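Local coordinates for nitrogenase molybdenum-iron protein beta chain (Clostridium pasteurianum, PDB 4WES) that forms the beta subunit of the nitrogenase molybdenum-iron protein, which reduces dinitrogen to ammonium, and shares an eight-iron, seven-sulfur cluster with the alpha chain, at residues K21-A31 with T139-F150; L39-C49 with A64-T72. All blocks are in the same frame, centred on the assembly; numbering follows the deposited sequence. Where two conformers were deposited one is given.

Contact 1: K21-A31 with T139-F150; sequences KTCQPVGAMYA and TPSYVGSHVTGF. With CLF (Fe(8)-S(7) cluster), chain H.
Gln24 and the loop Thr139-Ser145 meet where two helix N-termini converge beside the [8Fe-7S] cluster, or P-cluster. The helices, 24-31 and 146-150, cross at -39° with axes 5.9 Å apart. Backbone can touch backbone here because Gly27 and Gly149 lack side chains: Gly149 CA makes a CA-H...O contact with Gln24 O, and Gly27 CA one with His146 O.

From this seam the Gln24 side chain runs into the loop. CB lies against Gly149 CA. Set beside the backbone N (chi1 -68°), Gln24 CG packs against Val143 O and Ser145 O, 3.3 Å from each. Beyond it the amide divides its two ends. OE1 lies against Thr139, 3.2 Å from its CA, and is hydrogen-bonded to Asn152 farther along helix 146-161. NE2 donates to Val143 O at 3.0 Å; the acceptor is in the plane of the amide, whereas NE2 stands above the plane of the Val143 carbonyl. Bonds at both ends thus fix the rotation of the buried amide. A water accepting from Gln24 N sits beside the same loop, within bonding distance of Ser141 O and Val143 O.

The other edge of the contact is tied by Thr22. Its O accepts from His146 N, and its N donates almost straight to His146 ND1 (3.2 Å), approaching tilted from the imidazole plane; NE2 on the far side of the ring bonds Asp320. Ser145 and Thr148 close the start of helix 146-161 as a capping box. Cys23, between Thr22 and Gln24 in the chain, and Ser141, in the loop facing it, are cluster ligands: Cys23 SG binds iron FE7 at 2.3 Å, and Ser141 OG binds iron FE6 at 2.0 Å.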
loop_
_atom_site.group_PDB
_atom_site.type_symbol
_atom_site.label_atom_id
_atom_site.label_comp_id
_atom_site.label_asym_id
_atom_site.label_seq_id
_atom_site.Cartn_x
_atom_site.Cartn_y
_atom_site.Cartn_z
ATOM N N LYS B 21 22.171 -11.406 -1.140
ATOM C CA LYS B 21 23.248 -10.553 -0.644
ATOM C C LYS B 21 23.865 -9.876 -1.851
ATOM O O LYS B 21 23.669 -10.321 -2.999
ATOM C CB LYS B 21 24.353 -11.369 0.061
ATOM C CG LYS B 21 25.008 -12.426 -0.827
ATOM C CD LYS B 21 26.353 -12.908 -0.331
ATOM C CE LYS B 21 26.902 -13.981 -1.267
ATOM N NZ LYS B 21 28.260 -14.443 -0.891
ATOM N N THR B 22 24.662 -8.833 -1.594
ATOM C CA THR B 22 25.625 -8.386 -2.571
ATOM C C THR B 22 26.999 -8.241 -1.863
ATOM O O THR B 22 27.139 -8.736 -0.753
ATOM C CB THR B 22 25.151 -7.127 -3.319
ATOM O OG1 THR B 22 26.063 -6.913 -4.391
ATOM C CG2 THR B 22 25.005 -5.903 -2.446
ATOM N N CYS B 23 27.986 -7.686 -2.547
ATOM C CA CYS B 23 29.349 -7.699 -1.999
ATOM C C CYS B 23 29.629 -6.548 -1.053
ATOM O O CYS B 23 28.949 -5.512 -1.017
ATOM C CB CYS B 23 30.394 -7.750 -3.115
ATOM S SG CYS B 23 30.289 -6.455 -4.382
ATOM N N GLN B 24 30.714 -6.695 -0.295
ATOM C CA GLN B 24 31.105 -5.725 0.739
ATOM C C GLN B 24 31.098 -4.246 0.325
ATOM O O GLN B 24 30.616 -3.432 1.131
ATOM C CB GLN B 24 32.522 -6.004 1.296
ATOM C CG GLN B 24 32.637 -7.272 2.103
ATOM C CD GLN B 24 33.712 -7.178 3.178
ATOM O OE1 GLN B 24 34.090 -6.082 3.623
ATOM N NE2 GLN B 24 34.141 -8.330 3.652
ATOM N N PRO B 25 31.693 -3.860 -0.814
ATOM C CA PRO B 25 31.998 -2.430 -0.958
ATOM C C PRO B 25 30.821 -1.475 -0.869
ATOM O O PRO B 25 30.987 -0.387 -0.311
ATOM C CB PRO B 25 32.745 -2.368 -2.281
ATOM C CG PRO B 25 33.433 -3.738 -2.369
ATOM C CD PRO B 25 32.370 -4.670 -1.868
ATOM N N VAL B 26 29.652 -1.812 -1.421
ATOM C CA VAL B 26 28.549 -0.851 -1.312
ATOM C C VAL B 26 28.189 -0.590 0.159
ATOM O O VAL B 26 27.714 0.506 0.482
ATOM C CB VAL B 26 27.308 -1.251 -2.129
ATOM C CG1 VAL B 26 26.534 -2.417 -1.518
ATOM C CG2 VAL B 26 26.402 -0.047 -2.341
ATOM N N GLY B 27 28.355 -1.580 1.023
ATOM C CA GLY B 27 28.098 -1.345 2.440
ATOM C C GLY B 27 29.050 -0.333 3.038
ATOM O O GLY B 27 28.657 0.474 3.868
ATOM N N ALA B 28 30.310 -0.415 2.657
ATOM C CA ALA B 28 31.305 0.571 3.077
ATOM C C ALA B 28 31.015 1.941 2.477
ATOM O O ALA B 28 31.222 2.975 3.153
ATOM C CB ALA B 28 32.707 0.101 2.689
ATOM N N MET B 29 30.575 1.988 1.211
ATOM C CA MET B 29 30.214 3.236 0.569
ATOM C C MET B 29 29.048 3.899 1.320
ATOM O O MET B 29 29.077 5.115 1.569
ATOM C CB MET B 29 29.875 2.947 -0.899
ATOM C CG MET B 29 29.578 4.173 -1.717
ATOM S SD MET B 29 29.212 3.839 -3.450
ATOM C CE MET B 29 30.825 3.302 -4.037
ATOM N N TYR B 30 28.031 3.120 1.666
ATOM C CA TYR B 30 26.908 3.610 2.413
ATOM C C TYR B 30 27.336 4.165 3.776
ATOM O O TYR B 30 26.941 5.263 4.163
ATOM C CB TYR B 30 25.879 2.478 2.558
ATOM C CG TYR B 30 24.636 2.871 3.317
ATOM C CD1 TYR B 30 23.678 3.671 2.731
ATOM C CD2 TYR B 30 24.414 2.468 4.636
ATOM C CE1 TYR B 30 22.557 4.070 3.425
ATOM C CE2 TYR B 30 23.291 2.829 5.325
ATOM C CZ TYR B 30 22.346 3.639 4.728
ATOM O OH TYR B 30 21.228 4.088 5.387
ATOM N N ALA B 31 28.126 3.394 4.498
ATOM C CA ALA B 31 28.654 3.888 5.780
ATOM C C ALA B 31 29.395 5.200 5.625
ATOM O O ALA B 31 29.243 6.117 6.469
ATOM C CB ALA B 31 29.543 2.814 6.417
ATOM N N THR B 139 37.859 -4.299 2.326
ATOM C CA THR B 139 36.536 -4.866 2.032
ATOM C C THR B 139 36.585 -5.895 0.900
ATOM O O THR B 139 36.010 -5.694 -0.165
ATOM C CB THR B 139 35.542 -3.730 1.731
ATOM O OG1 THR B 139 36.088 -2.821 0.772
ATOM C CG2 THR B 139 35.210 -2.959 2.987
ATOM N N PRO B 140 37.255 -7.025 1.147
ATOM C CA PRO B 140 37.269 -8.094 0.138
ATOM C C PRO B 140 35.895 -8.650 -0.140
ATOM O O PRO B 140 35.219 -9.141 0.749
ATOM C CB PRO B 140 38.159 -9.153 0.762
ATOM C CG PRO B 140 38.033 -8.941 2.245
ATOM C CD PRO B 140 37.911 -7.432 2.394
ATOM N N SER B 141 35.495 -8.609 -1.404
ATOM C CA SER B 141 34.128 -8.983 -1.755
ATOM C C SER B 141 33.863 -10.483 -1.703
ATOM O O SER B 141 32.693 -10.914 -1.708
ATOM C CB SER B 141 33.768 -8.458 -3.134
ATOM O OG SER B 141 34.772 -8.674 -4.076
ATOM N N TYR B 142 34.920 -11.272 -1.680
ATOM C CA TYR B 142 34.818 -12.703 -1.503
ATOM C C TYR B 142 34.651 -13.110 -0.039
ATOM O O TYR B 142 34.563 -14.292 0.239
ATOM C CB TYR B 142 36.012 -13.371 -2.163
ATOM C CG TYR B 142 37.350 -12.766 -1.846
ATOM C CD1 TYR B 142 37.948 -11.884 -2.736
ATOM C CD2 TYR B 142 38.046 -13.066 -0.681
ATOM C CE1 TYR B 142 39.180 -11.326 -2.469
ATOM C CE2 TYR B 142 39.292 -12.535 -0.414
ATOM C CZ TYR B 142 39.876 -11.670 -1.331
ATOM O OH TYR B 142 41.116 -11.117 -1.089
ATOM N N VAL B 143 34.597 -12.158 0.894
ATOM C CA VAL B 143 34.278 -12.423 2.276
ATOM C C VAL B 143 32.946 -11.770 2.613
ATOM O O VAL B 143 32.729 -10.574 2.352
ATOM C CB VAL B 143 35.371 -11.879 3.216
ATOM C CG1 VAL B 143 34.972 -12.053 4.673
ATOM C CG2 VAL B 143 36.715 -12.523 2.907
ATOM N N GLY B 144 32.037 -12.518 3.198
ATOM C CA GLY B 144 30.836 -11.888 3.748
ATOM C C GLY B 144 29.945 -11.305 2.692
ATOM O O GLY B 144 29.746 -11.912 1.631
ATOM N N SER B 145 29.370 -10.152 2.998
ATOM C CA SER B 145 28.424 -9.465 2.147
ATOM C C SER B 145 28.577 -7.967 2.347
ATOM O O SER B 145 29.443 -7.484 3.064
ATOM C CB SER B 145 26.994 -9.864 2.474
ATOM O OG SER B 145 26.628 -9.302 3.746
ATOM N N HIS B 146 27.671 -7.220 1.712
ATOM C CA HIS B 146 27.583 -5.781 1.921
ATOM C C HIS B 146 27.422 -5.435 3.399
ATOM O O HIS B 146 27.877 -4.354 3.834
ATOM C CB HIS B 146 26.424 -5.216 1.086
ATOM C CG HIS B 146 25.101 -5.781 1.444
ATOM N ND1 HIS B 146 24.714 -7.060 1.104
ATOM C CD2 HIS B 146 24.085 -5.243 2.159
ATOM C CE1 HIS B 146 23.518 -7.274 1.610
ATOM N NE2 HIS B 146 23.108 -6.185 2.237
ATOM N N VAL B 147 26.808 -6.295 4.209
ATOM C CA VAL B 147 26.696 -6.032 5.639
ATOM C C VAL B 147 28.093 -5.989 6.263
ATOM O O VAL B 147 28.418 -5.113 7.087
ATOM C CB VAL B 147 25.827 -7.099 6.306
ATOM C CG1 VAL B 147 25.852 -6.963 7.825
ATOM C CG2 VAL B 147 24.379 -7.021 5.745
ATOM N N THR B 148 28.933 -6.942 5.892
ATOM C CA THR B 148 30.308 -6.999 6.382
ATOM C C THR B 148 31.075 -5.772 5.948
ATOM O O THR B 148 31.924 -5.252 6.693
ATOM C CB THR B 148 30.981 -8.262 5.836
ATOM O OG1 THR B 148 30.043 -9.332 5.718
ATOM C CG2 THR B 148 32.143 -8.672 6.705
ATOM N N GLY B 149 30.824 -5.276 4.743
ATOM C CA GLY B 149 31.464 -4.073 4.258
ATOM C C GLY B 149 31.126 -2.849 5.097
ATOM O O GLY B 149 32.009 -2.033 5.436
ATOM N N PHE B 150 29.848 -2.723 5.441
ATOM C CA PHE B 150 29.405 -1.690 6.370
ATOM C C PHE B 150 30.174 -1.829 7.690
ATOM O O PHE B 150 30.717 -0.858 8.230
ATOM C CB PHE B 150 27.901 -1.789 6.553
ATOM C CG PHE B 150 27.335 -0.755 7.501
ATOM C CD1 PHE B 150 26.774 0.411 7.023
ATOM C CD2 PHE B 150 27.328 -0.982 8.856
ATOM C CE1 PHE B 150 26.250 1.348 7.877
ATOM C CE2 PHE B 150 26.808 -0.035 9.732
ATOM C CZ PHE B 150 26.233 1.112 9.233
HETATM FE FE1 CLF H . 35.861 -6.121 -11.334
HETATM FE FE2 CLF H . 34.093 -4.639 -10.379
HETATM FE FE3 CLF H . 33.903 -5.191 -13.079
HETATM FE FE4 CLF H . 33.418 -7.055 -11.172
HETATM S S1 CLF H . 34.829 -6.731 -9.273
HETATM S S2A CLF H . 35.525 -3.915 -12.018
HETATM S S4A CLF H . 32.191 -5.177 -11.569
HETATM S S3A CLF H . 34.795 -7.346 -13.008
HETATM FE FE5 CLF H . 31.744 -7.990 -8.305
HETATM FE FE6 CLF H . 34.486 -7.951 -5.948
HETATM FE FE7 CLF H . 32.035 -6.705 -5.902
HETATM FE FE8 CLF H . 33.639 -5.465 -7.671
HETATM S S2B CLF H . 32.456 -8.905 -6.420
HETATM S S3B CLF H . 34.087 -5.726 -5.457
HETATM S S4B CLF H . 31.353 -5.769 -7.900
HETATM O O HOH W 1 29.810 -12.070 -1.229
HETATM O O HOH W 2 31.180 -9.523 0.083
#

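Contact 2: L39-C49 with A64-T72; sequences LPHSHGSQGCC and AMASTSSFT. With CLF (Fe(8)-S(7) cluster), chain H.
Leu39 lays its CD1 against Met65 CB and Ala66 CA at the start of a parallel strand pair, the two strands of a beta-alpha-beta crossover whose helix is 46-60. The turn after strand 38-43 and the start of that helix carry Ser45, Gly47 and the ligand Cys48 to the [8Fe-7S] cluster. Ser67 N bonds Pro40 O, Ser42 N bonds Ser67 O and Ser69 N bonds Ser42 O, so the chains run in step as far as Ser69.

The surfaces interlock on both faces of the pair. Next to Leu39, the Pro40 ring presses CD on Met65 O at 3.3 Å, a buried oxygen with no polar partner. On the face carrying Ser42 and Thr68, Cys49, in the first turn of the helix, rests its CB on Thr68 CB (3.7 Å), and its SG, anti to the backbone N (chi1 -177°), reaches back to Ala66 CB. Thr68 CG2 packs beside Gln46 CB. A water joins Ser42 OG, Thr68 OG1 and Ser45 O.

Past the strands, the Phe71 ring fits the bend at Gly44. Gly44 CA sits over one face of the ring, 4.0 Å from its centroid, while the ring's edge points into the face of His43, with planes at 79°. His43 NE2, at the ring edge, is hydrogen-bonded to Asp113.

On the face carrying His41 and Ser67, the His41 imidazole is hydrogen-bonded at both nitrogens by hydroxyls near its plane, Ser67 OG at ND1 and Ser69 OG at NE2. Ser69 OG is hydrogen-bonded to two histidines, 2.8 Å from both His41 NE2 and His43 ND1.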
loop_
_atom_site.group_PDB
_atom_site.type_symbol
_atom_site.label_atom_id
_atom_site.label_comp_id
_atom_site.label_asym_id
_atom_site.label_seq_id
_atom_site.Cartn_x
_atom_site.Cartn_y
_atom_site.Cartn_z
ATOM N N LEU B 39 33.823 12.048 0.914
ATOM C CA LEU B 39 33.708 11.379 -0.361
ATOM C C LEU B 39 34.195 9.922 -0.200
ATOM O O LEU B 39 35.372 9.687 0.080
ATOM C CB LEU B 39 34.519 12.077 -1.465
ATOM C CG LEU B 39 34.298 11.554 -2.870
ATOM C CD1 LEU B 39 32.861 11.728 -3.303
ATOM C CD2 LEU B 39 35.266 12.200 -3.832
ATOM N N PRO B 40 33.311 8.946 -0.391
ATOM C CA PRO B 40 33.759 7.553 -0.448
ATOM C C PRO B 40 34.672 7.341 -1.652
ATOM O O PRO B 40 34.441 7.939 -2.718
ATOM C CB PRO B 40 32.461 6.749 -0.630
ATOM C CG PRO B 40 31.357 7.700 -0.243
ATOM C CD PRO B 40 31.859 9.062 -0.632
ATOM N N HIS B 41 35.680 6.472 -1.488
ATOM C CA HIS B 41 36.612 6.151 -2.554
ATOM C C HIS B 41 36.768 4.666 -2.692
ATOM O O HIS B 41 37.087 3.967 -1.728
ATOM C CB HIS B 41 37.991 6.756 -2.288
ATOM C CG HIS B 41 38.945 6.529 -3.403
ATOM N ND1 HIS B 41 38.915 7.263 -4.563
ATOM C CD2 HIS B 41 39.881 5.559 -3.579
ATOM C CE1 HIS B 41 39.822 6.780 -5.385
ATOM N NE2 HIS B 41 40.427 5.756 -4.816
ATOM N N SER B 42 36.503 4.173 -3.908
ATOM C CA SER B 42 36.603 2.756 -4.228
ATOM C C SER B 42 37.952 2.454 -4.849
ATOM O O SER B 42 38.254 2.863 -5.972
ATOM C CB SER B 42 35.492 2.424 -5.204
ATOM O OG SER B 42 35.532 1.052 -5.581
ATOM N N HIS B 43 38.806 1.754 -4.097
ATOM C CA HIS B 43 40.140 1.463 -4.574
ATOM C C HIS B 43 40.146 0.118 -5.335
ATOM O O HIS B 43 40.297 -0.957 -4.760
ATOM C CB HIS B 43 41.120 1.445 -3.383
ATOM C CG HIS B 43 42.532 1.201 -3.776
ATOM N ND1 HIS B 43 43.253 2.087 -4.548
ATOM C CD2 HIS B 43 43.367 0.188 -3.466
ATOM C CE1 HIS B 43 44.473 1.615 -4.699
ATOM N NE2 HIS B 43 44.574 0.468 -4.045
ATOM N N GLY B 44 39.932 0.203 -6.627
ATOM C CA GLY B 44 39.836 -0.951 -7.493
ATOM C C GLY B 44 39.598 -0.512 -8.924
ATOM O O GLY B 44 39.789 0.635 -9.280
ATOM N N SER B 45 39.148 -1.461 -9.748
ATOM C CA SER B 45 38.681 -1.127 -11.072
ATOM C C SER B 45 37.339 -0.408 -10.958
ATOM O O SER B 45 36.544 -0.673 -10.046
ATOM C CB SER B 45 38.569 -2.415 -11.923
ATOM O OG SER B 45 37.886 -2.170 -13.132
ATOM N N GLN B 46 37.119 0.557 -11.845
ATOM C CA GLN B 46 35.985 1.477 -11.756
ATOM C C GLN B 46 34.637 0.847 -11.953
ATOM O O GLN B 46 33.625 1.452 -11.589
ATOM C CB GLN B 46 36.159 2.641 -12.748
ATOM C CG GLN B 46 36.011 2.196 -14.208
ATOM C CD GLN B 46 36.832 2.965 -15.186
ATOM O OE1 GLN B 46 37.392 4.038 -14.875
ATOM N NE2 GLN B 46 36.868 2.469 -16.414
ATOM N N GLY B 47 34.576 -0.380 -12.500
ATOM C CA GLY B 47 33.272 -1.019 -12.623
ATOM C C GLY B 47 32.565 -1.185 -11.307
ATOM O O GLY B 47 31.357 -1.016 -11.211
ATOM N N CYS B 48 33.344 -1.522 -10.270
ATOM C CA CYS B 48 32.784 -1.665 -8.933
ATOM C C CYS B 48 32.142 -0.345 -8.488
ATOM O O CYS B 48 30.998 -0.314 -8.049
ATOM C CB CYS B 48 33.927 -2.013 -7.957
ATOM S SG CYS B 48 34.745 -3.572 -8.380
ATOM N N CYS B 49 32.906 0.740 -8.538
ATOM C CA CYS B 49 32.410 2.031 -8.081
ATOM C C CYS B 49 31.115 2.391 -8.809
ATOM O O CYS B 49 30.129 2.802 -8.189
ATOM C CB CYS B 49 33.475 3.093 -8.329
ATOM S SG CYS B 49 33.054 4.743 -7.729
ATOM N N ALA B 64 24.459 9.555 -5.404
ATOM C CA ALA B 64 25.349 8.794 -4.506
ATOM C C ALA B 64 26.747 8.917 -5.059
ATOM O O ALA B 64 27.103 8.220 -6.026
ATOM C CB ALA B 64 24.918 7.336 -4.381
ATOM N N MET B 65 27.538 9.818 -4.483
ATOM C CA MET B 65 28.852 10.174 -4.998
ATOM C C MET B 65 29.928 9.249 -4.471
ATOM O O MET B 65 29.917 8.913 -3.274
ATOM C CB MET B 65 29.187 11.590 -4.535
ATOM C CG MET B 65 28.549 12.654 -5.406
ATOM S SD MET B 65 29.311 12.605 -7.035
ATOM C CE MET B 65 27.961 13.101 -8.061
ATOM N N ALA B 66 30.869 8.877 -5.335
ATOM C CA ALA B 66 32.098 8.188 -4.918
ATOM C C ALA B 66 33.110 8.327 -6.048
ATOM O O ALA B 66 32.744 8.369 -7.224
ATOM C CB ALA B 66 31.885 6.714 -4.603
ATOM N N SER B 67 34.387 8.372 -5.662
ATOM C CA SER B 67 35.508 8.341 -6.583
ATOM C C SER B 67 36.083 6.916 -6.645
ATOM O O SER B 67 35.749 6.048 -5.837
ATOM C CB SER B 67 36.574 9.320 -6.117
ATOM O OG SER B 67 36.890 9.135 -4.763
ATOM N N THR B 68 36.975 6.704 -7.616
ATOM C CA THR B 68 37.608 5.403 -7.784
ATOM C C THR B 68 39.060 5.567 -8.255
ATOM O O THR B 68 39.439 6.569 -8.868
ATOM C CB THR B 68 36.823 4.487 -8.795
ATOM O OG1 THR B 68 37.603 3.323 -9.108
ATOM C CG2 THR B 68 36.487 5.195 -10.087
ATOM N N SER B 69 39.858 4.566 -7.894
ATOM C CA SER B 69 41.227 4.493 -8.359
ATOM C C SER B 69 41.358 4.132 -9.832
ATOM O O SER B 69 42.446 4.270 -10.407
ATOM C CB SER B 69 42.019 3.524 -7.498
ATOM O OG SER B 69 42.188 4.022 -6.187
ATOM N N SER B 70 40.283 3.616 -10.441
ATOM C CA SER B 70 40.304 3.260 -11.856
ATOM C C SER B 70 41.520 2.396 -12.247
ATOM O O SER B 70 42.321 2.744 -13.118
ATOM C CB SER B 70 40.188 4.476 -12.775
ATOM O OG SER B 70 38.891 5.068 -12.680
ATOM N N PHE B 71 41.656 1.235 -11.595
ATOM C CA PHE B 71 42.737 0.310 -11.954
ATOM C C PHE B 71 42.702 -0.028 -13.440
ATOM O O PHE B 71 41.634 -0.252 -14.034
ATOM C CB PHE B 71 42.637 -1.007 -11.188
ATOM C CG PHE B 71 43.191 -0.997 -9.766
ATOM C CD1 PHE B 71 43.052 0.069 -8.901
ATOM C CD2 PHE B 71 43.825 -2.095 -9.296
ATOM C CE1 PHE B 71 43.514 0.017 -7.619
ATOM C CE2 PHE B 71 44.285 -2.159 -8.003
ATOM C CZ PHE B 71 44.104 -1.103 -7.161
ATOM N N THR B 72 43.899 -0.186 -14.004
ATOM C CA THR B 72 44.131 -0.719 -15.327
ATOM C C THR B 72 44.911 -2.018 -15.183
ATOM O O THR B 72 45.279 -2.413 -14.084
ATOM C CB THR B 72 44.986 0.253 -16.155
ATOM O OG1 THR B 72 46.246 0.381 -15.480
ATOM C CG2 THR B 72 44.303 1.620 -16.299
HETATM FE FE1 CLF H . 35.861 -6.121 -11.334
HETATM FE FE2 CLF H . 34.093 -4.639 -10.379
HETATM FE FE3 CLF H . 33.903 -5.191 -13.079
HETATM FE FE4 CLF H . 33.418 -7.055 -11.172
HETATM S S1 CLF H . 34.829 -6.731 -9.273
HETATM S S2A CLF H . 35.525 -3.915 -12.018
HETATM S S4A CLF H . 32.191 -5.177 -11.569
HETATM S S3A CLF H . 34.795 -7.346 -13.008
HETATM FE FE5 CLF H . 31.744 -7.990 -8.305
HETATM FE FE6 CLF H . 34.486 -7.951 -5.948
HETATM FE FE7 CLF H . 32.035 -6.705 -5.902
HETATM FE FE8 CLF H . 33.639 -5.465 -7.671
HETATM S S2B CLF H . 32.456 -8.905 -6.420
HETATM S S3B CLF H . 34.087 -5.726 -5.457
HETATM S S4B CLF H . 31.353 -5.769 -7.900
HETATM O O HOH W 3 37.205 10.245 -2.166
HETATM O O HOH W 4 36.258 1.163 -8.148
HETATM O O HOH W 5 39.084 0.997 -13.872
#

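Both segments of contact 2 fall, along the chain, between the two segments of contact 1, and helix 24-33 leads directly into strand 38-43. The centres of the contacts are 14 Å apart, yet they touch: Met29, which points away from the partner segment in contact 1, sets its CE 3.6 Å from Ala66 CB. Both contacts end at the same cluster. Contact 1 supplies Cys23 and Ser141, contact 2 supplies Cys48, whose SG bridges irons FE8 (2.3 Å) and FE2 (2.4 Å), and Cys106 joins Ser141 on the cluster. Pro25 also borders the cluster, its CG 3.7 Å from sulfur S3B; its side chain is about 6 Å from that of Cys48.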